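LupI (Flavobacterium sp. YS-80-122, PDB 6IY4) probably inhibits metalloendopeptidases, as a periplasmic protease inhibitor of the Inh family that would act on a marine protease. Local coordinates at residues W10-Q15 with K86-Q91; R45-W50 with S65-L70. All coordinates share one frame; numbering follows the deposited sequence.

Contact 1 of 2, residues W10-Q15 with K86-Q91; sequences WTFYVQ and KTLVMQ
Trp10-Val14 and Lys86-Gln91 are neighbouring antiparallel strands that join the N- and C-terminal ends of the Inh-family beta fold. Backbone hydrogen bonds set the register: Thr11 and Gln91 form one hydrogen-bonded pair, Tyr13 and Val89 the next, and Val89 N reaches Tyr13 O at 2.8 Å in a nearly straight bond (171° at the hydrogen). Beyond the strand end, Gln15 N still binds Thr87 O at 2.9 Å, and a water linking Gln15 O to Thr87 N continues the pairing. CA-H...O contacts fill the steps between, among them Phe12 CA to Val89 O at 3.2 Å. On the face carrying Phe12 and Met90, which turns to the interior, Met90 is gripped by two rings. Its CB lies over the Phe12 ring, 3.9 Å from the centroid, and the sulfur makes oblique Met-aromatic contacts with both rings. A bend at chi3 (-86°) brings CE over the Trp10 five-membered ring, while the indole NE1 bonds Val6 O. Leu88 CD2 meets the edge of Phe12. On the other face Tyr13, its chi1 of 63° holding CG between the backbone N and carbonyl carbon, lays its ring across Val89, whose CB sits 3.9 Å from the ring centroid.

Contact 2 of 2, residues R45-W50 with S65-L70; sequences RTPTTW and SQSLFL
Ser65 sets its CB over one face of the Arg45 guanidinium, toward the rim of the group, while its hydroxyl, modelled too close to the guanidinium for its position to be trusted, is hydrogen-bonded to Asp63, which also forms a long, weak ion pair with Arg45. At Gln66 the CB points away from Arg45 and the backbone makes the contact: its carbonyl O lies at the guanidinium edge, in plane, and accepts a weak hydrogen bond from Arg45 NE at 3.3 Å. The bend at chi3 (-60°) of Arg45 turns the guanidinium out of line with the otherwise extended chain. Next comes Ser67, where the chain turns a corner; with Leu68 it forms a classic beta bulge opposite Leu59. Its OG, anti to the backbone N (chi1 165°), donates a hydrogen bond of 2.6 Å to Arg45 O, approaching 25° out of the carbonyl plane, and Pro47 CG packs against the same OG at 3.7 Å. Replacing Ser67 by an alanine would probably leave Arg45 O without this donor and open a small gap beside the proline ring. Ser67 O receives a bond from a water that in turn accepts from Arg45 N at 3.0 Å. Past the corner, Leu68 packs on Val82 and Leu70 on Leu59 and Tyr78.

From the N terminus the chain passes first through residues 10-15, the earlier half of contact 1, whose partner waits near the C terminus. It then runs on to 45-50 and, after strand 56-60, to 65-70, where contact 2 closes a short loop. Only later does 86-91 come back beside 10-15, so the small loop falls wholly within the large one and the two do not cross. Contact 1 ties the chain ends together; contact 2 joins the approach to strand 49-53 to the start of strand 66-74. Their centres lie about 14 Å apart, yet the two meet in the interior: Leu88 CD2 packs on Leu68 CD2 at 3.7 Å, and Met90 SD on Leu70 CD2 at 4.0 Å.

Contact 1 of 2, residues W10-Q15 with K86-Q91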
loop_
_atom_site.group_PDB
_atom_site.type_symbol
_atom_site.label_atom_id
_atom_site.label_comp_id
_atom_site.label_asym_id
_atom_site.label_seq_id
_atom_site.Cartn_x
_atom_site.Cartn_y
_atom_site.Cartn_z
ATOM N N TRP A 10 8.190 -3.319 -0.691
ATOM C CA TRP A 10 7.203 -3.386 0.400
ATOM C C TRP A 10 6.487 -4.719 0.344
ATOM O O TRP A 10 6.120 -5.171 -0.750
ATOM C CB TRP A 10 6.204 -2.244 0.311
ATOM C CG TRP A 10 6.770 -0.896 0.642
ATOM C CD1 TRP A 10 7.421 -0.058 -0.217
ATOM C CD2 TRP A 10 6.757 -0.236 1.921
ATOM N NE1 TRP A 10 7.799 1.078 0.426
ATOM C CE2 TRP A 10 7.410 1.010 1.724
ATOM C CE3 TRP A 10 6.250 -0.548 3.191
ATOM C CZ2 TRP A 10 7.537 1.930 2.761
ATOM C CZ3 TRP A 10 6.373 0.376 4.202
ATOM C CH2 TRP A 10 7.016 1.586 3.983
ATOM N N THR A 11 6.154 -5.234 1.510
ATOM C CA THR A 11 5.391 -6.488 1.646
ATOM C C THR A 11 4.021 -6.158 2.212
ATOM O O THR A 11 3.949 -5.454 3.252
ATOM C CB THR A 11 6.127 -7.466 2.546
ATOM O OG1 THR A 11 7.405 -7.685 1.931
ATOM C CG2 THR A 11 5.367 -8.760 2.636
ATOM N N PHE A 12 2.995 -6.570 1.494
ATOM C CA PHE A 12 1.583 -6.333 1.838
ATOM C C PHE A 12 0.970 -7.645 2.332
ATOM O O PHE A 12 1.177 -8.685 1.693
ATOM C CB PHE A 12 0.800 -5.862 0.616
ATOM C CG PHE A 12 1.112 -4.470 0.143
ATOM C CD1 PHE A 12 2.243 -4.225 -0.623
ATOM C CD2 PHE A 12 0.276 -3.414 0.433
ATOM C CE1 PHE A 12 2.517 -2.953 -1.086
ATOM C CE2 PHE A 12 0.577 -2.128 0.000
ATOM C CZ PHE A 12 1.685 -1.919 -0.774
ATOM N N TYR A 13 0.127 -7.525 3.341
ATOM C CA TYR A 13 -0.699 -8.660 3.800
ATOM C C TYR A 13 -1.872 -8.143 4.620
ATOM O O TYR A 13 -1.794 -7.036 5.190
ATOM C CB TYR A 13 0.133 -9.659 4.593
ATOM C CG TYR A 13 0.745 -9.158 5.869
ATOM C CD1 TYR A 13 1.977 -8.550 5.847
ATOM C CD2 TYR A 13 0.101 -9.299 7.074
ATOM C CE1 TYR A 13 2.562 -8.092 7.017
ATOM C CE2 TYR A 13 0.665 -8.830 8.251
ATOM C CZ TYR A 13 1.913 -8.262 8.218
ATOM O OH TYR A 13 2.510 -7.798 9.353
ATOM N N VAL A 14 -2.897 -8.951 4.719
ATOM C CA VAL A 14 -4.053 -8.636 5.577
ATOM C C VAL A 14 -3.734 -9.217 6.961
ATOM O O VAL A 14 -3.333 -10.413 7.095
ATOM C CB VAL A 14 -5.363 -9.211 5.012
ATOM C CG1 VAL A 14 -6.511 -9.042 5.992
ATOM C CG2 VAL A 14 -5.746 -8.613 3.672
ATOM N N GLN A 15 -3.896 -8.402 7.981
ATOM C CA GLN A 15 -3.625 -8.823 9.366
ATOM C C GLN A 15 -4.440 -10.080 9.658
ATOM O O GLN A 15 -5.642 -10.072 9.310
ATOM C CB GLN A 15 -4.026 -7.741 10.359
ATOM C CG GLN A 15 -3.565 -8.022 11.770
ATOM C CD GLN A 15 -2.466 -7.043 12.094
ATOM O OE1 GLN A 15 -2.705 -5.885 12.476
ATOM N NE2 GLN A 15 -1.249 -7.478 11.840
ATOM N N LYS A 86 -11.158 -5.246 8.010
ATOM C CA LYS A 86 -9.827 -5.871 7.856
ATOM C C LYS A 86 -8.777 -4.753 7.989
ATOM O O LYS A 86 -9.155 -3.568 7.859
ATOM C CB LYS A 86 -9.826 -6.632 6.529
ATOM C CG LYS A 86 -10.809 -7.798 6.487
ATOM C CD LYS A 86 -10.350 -8.975 7.333
ATOM C CE LYS A 86 -11.477 -9.737 8.003
ATOM N NZ LYS A 86 -10.948 -10.654 9.044
ATOM N N THR A 87 -7.526 -5.121 8.284
ATOM C CA THR A 87 -6.358 -4.196 8.298
ATOM C C THR A 87 -5.354 -4.683 7.245
ATOM O O THR A 87 -4.980 -5.853 7.276
ATOM C CB THR A 87 -5.663 -4.085 9.654
ATOM O OG1 THR A 87 -6.715 -3.675 10.523
ATOM C CG2 THR A 87 -4.537 -3.078 9.662
ATOM N N LEU A 88 -4.996 -3.811 6.324
ATOM C CA LEU A 88 -3.925 -4.097 5.344
ATOM C C LEU A 88 -2.665 -3.504 5.918
ATOM O O LEU A 88 -2.659 -2.317 6.307
ATOM C CB LEU A 88 -4.234 -3.463 3.992
ATOM C CG LEU A 88 -3.218 -3.733 2.890
ATOM C CD1 LEU A 88 -3.188 -5.192 2.528
ATOM C CD2 LEU A 88 -3.527 -2.905 1.670
ATOM N N VAL A 89 -1.664 -4.344 6.026
ATOM C CA VAL A 89 -0.343 -3.979 6.556
ATOM C C VAL A 89 0.608 -3.886 5.377
ATOM O O VAL A 89 0.550 -4.751 4.475
ATOM C CB VAL A 89 0.131 -5.056 7.553
ATOM C CG1 VAL A 89 1.504 -4.723 8.100
ATOM C CG2 VAL A 89 -0.878 -5.225 8.687
ATOM N N MET A 90 1.449 -2.863 5.374
ATOM C CA MET A 90 2.546 -2.802 4.391
ATOM C C MET A 90 3.814 -2.521 5.193
ATOM O O MET A 90 3.830 -1.650 6.054
ATOM C CB MET A 90 2.273 -1.834 3.230
ATOM C CG MET A 90 2.323 -0.474 3.552
ATOM S SD MET A 90 1.788 0.535 2.095
ATOM C CE MET A 90 3.297 0.733 1.163
ATOM N N GLN A 91 4.831 -3.320 4.977
ATOM C CA GLN A 91 6.070 -3.204 5.767
ATOM C C GLN A 91 7.218 -3.401 4.813
ATOM O O GLN A 91 7.110 -4.289 3.991
ATOM C CB GLN A 91 6.234 -4.324 6.774
ATOM C CG GLN A 91 5.298 -4.270 7.941
ATOM C CD GLN A 91 5.741 -5.395 8.844
ATOM O OE1 GLN A 91 5.423 -6.565 8.611
ATOM N NE2 GLN A 91 6.563 -5.039 9.826
HETATM O O HOH W 1 -7.186 -7.742 9.361
#

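Contact 2 of 2, residues R45-W50 with S65-L70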
loop_
_atom_site.group_PDB
_atom_site.type_symbol
_atom_site.label_atom_id
_atom_site.label_comp_id
_atom_site.label_asym_id
_atom_site.label_seq_id
_atom_site.Cartn_x
_atom_site.Cartn_y
_atom_site.Cartn_z
ATOM N N ARG A 45 -10.772 -1.186 -5.216
ATOM C CA ARG A 45 -10.173 -0.375 -6.292
ATOM C C ARG A 45 -8.710 -0.755 -6.369
ATOM O O ARG A 45 -8.052 -0.590 -5.362
ATOM C CB ARG A 45 -10.400 1.094 -5.955
ATOM C CG ARG A 45 -10.105 1.999 -7.136
ATOM C CD ARG A 45 -10.088 3.462 -6.751
ATOM N NE ARG A 45 -11.386 3.856 -6.219
ATOM C CZ ARG A 45 -12.503 3.996 -6.945
ATOM N NH1 ARG A 45 -12.515 3.747 -8.252
ATOM N NH2 ARG A 45 -13.613 4.405 -6.347
ATOM N N THR A 46 -8.239 -1.304 -7.477
ATOM C CA THR A 46 -6.826 -1.680 -7.648
ATOM C C THR A 46 -5.977 -0.411 -7.796
ATOM O O THR A 46 -6.261 0.414 -8.637
ATOM C CB THR A 46 -6.657 -2.564 -8.879
ATOM O OG1 THR A 46 -7.358 -3.780 -8.591
ATOM C CG2 THR A 46 -5.206 -2.851 -9.163
ATOM N N PRO A 47 -4.910 -0.211 -6.992
ATOM C CA PRO A 47 -4.108 0.997 -7.090
ATOM C C PRO A 47 -3.181 1.037 -8.308
ATOM O O PRO A 47 -2.657 -0.041 -8.689
ATOM C CB PRO A 47 -3.204 0.924 -5.844
ATOM C CG PRO A 47 -3.726 -0.187 -5.002
ATOM C CD PRO A 47 -4.455 -1.123 -5.928
ATOM N N THR A 48 -3.057 2.200 -8.934
ATOM C CA THR A 48 -2.111 2.414 -10.059
ATOM C C THR A 48 -1.043 3.416 -9.654
ATOM O O THR A 48 0.030 3.403 -10.290
ATOM C CB THR A 48 -2.839 2.858 -11.339
ATOM O OG1 THR A 48 -3.550 4.068 -11.078
ATOM C CG2 THR A 48 -3.792 1.794 -11.836
ATOM N N THR A 49 -1.300 4.314 -8.691
ATOM C CA THR A 49 -0.284 5.249 -8.209
ATOM C C THR A 49 -0.387 5.382 -6.691
ATOM O O THR A 49 -1.274 4.790 -6.075
ATOM C CB THR A 49 -0.351 6.617 -8.867
ATOM O OG1 THR A 49 -1.579 7.272 -8.517
ATOM C CG2 THR A 49 -0.262 6.519 -10.376
ATOM N N TRP A 50 0.592 6.056 -6.127
ATOM C CA TRP A 50 0.625 6.285 -4.672
ATOM C C TRP A 50 1.139 7.679 -4.391
ATOM O O TRP A 50 1.849 8.245 -5.194
ATOM C CB TRP A 50 1.433 5.190 -3.973
ATOM C CG TRP A 50 2.841 5.050 -4.459
ATOM C CD1 TRP A 50 3.312 4.248 -5.456
ATOM C CD2 TRP A 50 3.991 5.712 -3.894
ATOM N NE1 TRP A 50 4.660 4.390 -5.569
ATOM C CE2 TRP A 50 5.113 5.270 -4.618
ATOM C CE3 TRP A 50 4.182 6.650 -2.873
ATOM C CZ2 TRP A 50 6.405 5.717 -4.341
ATOM C CZ3 TRP A 50 5.466 7.074 -2.572
ATOM C CH2 TRP A 50 6.565 6.627 -3.309
ATOM N N SER A 65 -9.133 8.291 -7.877
ATOM C CA SER A 65 -9.869 8.163 -6.595
ATOM C C SER A 65 -9.107 7.263 -5.618
ATOM O O SER A 65 -8.218 6.528 -6.009
ATOM C CB SER A 65 -11.246 7.646 -6.772
ATOM O OG SER A 65 -11.186 6.254 -6.902
ATOM N N GLN A 66 -9.423 7.408 -4.346
ATOM C CA GLN A 66 -8.708 6.718 -3.260
ATOM C C GLN A 66 -9.003 5.225 -3.350
ATOM O O GLN A 66 -10.164 4.801 -3.289
ATOM C CB GLN A 66 -9.108 7.313 -1.910
ATOM C CG GLN A 66 -8.468 6.645 -0.698
ATOM C CD GLN A 66 -8.712 7.452 0.554
ATOM O OE1 GLN A 66 -8.928 6.929 1.650
ATOM N NE2 GLN A 66 -8.647 8.749 0.382
ATOM N N SER A 67 -7.942 4.425 -3.425
ATOM C CA SER A 67 -8.030 2.969 -3.202
ATOM C C SER A 67 -7.893 2.663 -1.701
ATOM O O SER A 67 -8.641 1.798 -1.161
ATOM C CB SER A 67 -7.002 2.223 -4.029
ATOM O OG SER A 67 -6.912 0.910 -3.519
ATOM N N LEU A 68 -6.987 3.367 -1.005
ATOM C CA LEU A 68 -6.850 3.180 0.460
ATOM C C LEU A 68 -5.956 4.291 0.994
ATOM O O LEU A 68 -4.978 4.668 0.339
ATOM C CB LEU A 68 -6.239 1.821 0.771
ATOM C CG LEU A 68 -6.318 1.380 2.225
ATOM C CD1 LEU A 68 -7.749 1.121 2.626
ATOM C CD2 LEU A 68 -5.451 0.147 2.466
ATOM N N PHE A 69 -6.234 4.724 2.199
ATOM C CA PHE A 69 -5.334 5.545 3.021
ATOM C C PHE A 69 -4.783 4.640 4.111
ATOM O O PHE A 69 -5.579 3.994 4.824
ATOM C CB PHE A 69 -6.040 6.746 3.643
ATOM C CG PHE A 69 -5.129 7.478 4.598
ATOM C CD1 PHE A 69 -4.069 8.235 4.126
ATOM C CD2 PHE A 69 -5.308 7.363 5.956
ATOM C CE1 PHE A 69 -3.226 8.894 4.991
ATOM C CE2 PHE A 69 -4.458 8.017 6.823
ATOM C CZ PHE A 69 -3.431 8.772 6.340
ATOM N N LEU A 70 -3.465 4.633 4.276
ATOM C CA LEU A 70 -2.815 3.877 5.377
ATOM C C LEU A 70 -2.089 4.855 6.295
ATOM O O LEU A 70 -1.400 5.749 5.809
ATOM C CB LEU A 70 -1.813 2.860 4.839
ATOM C CG LEU A 70 -2.363 1.865 3.812
ATOM C CD1 LEU A 70 -2.210 2.311 2.358
ATOM C CD2 LEU A 70 -1.712 0.495 3.987
HETATM O O HOH W 2 -10.361 0.090 -2.538
#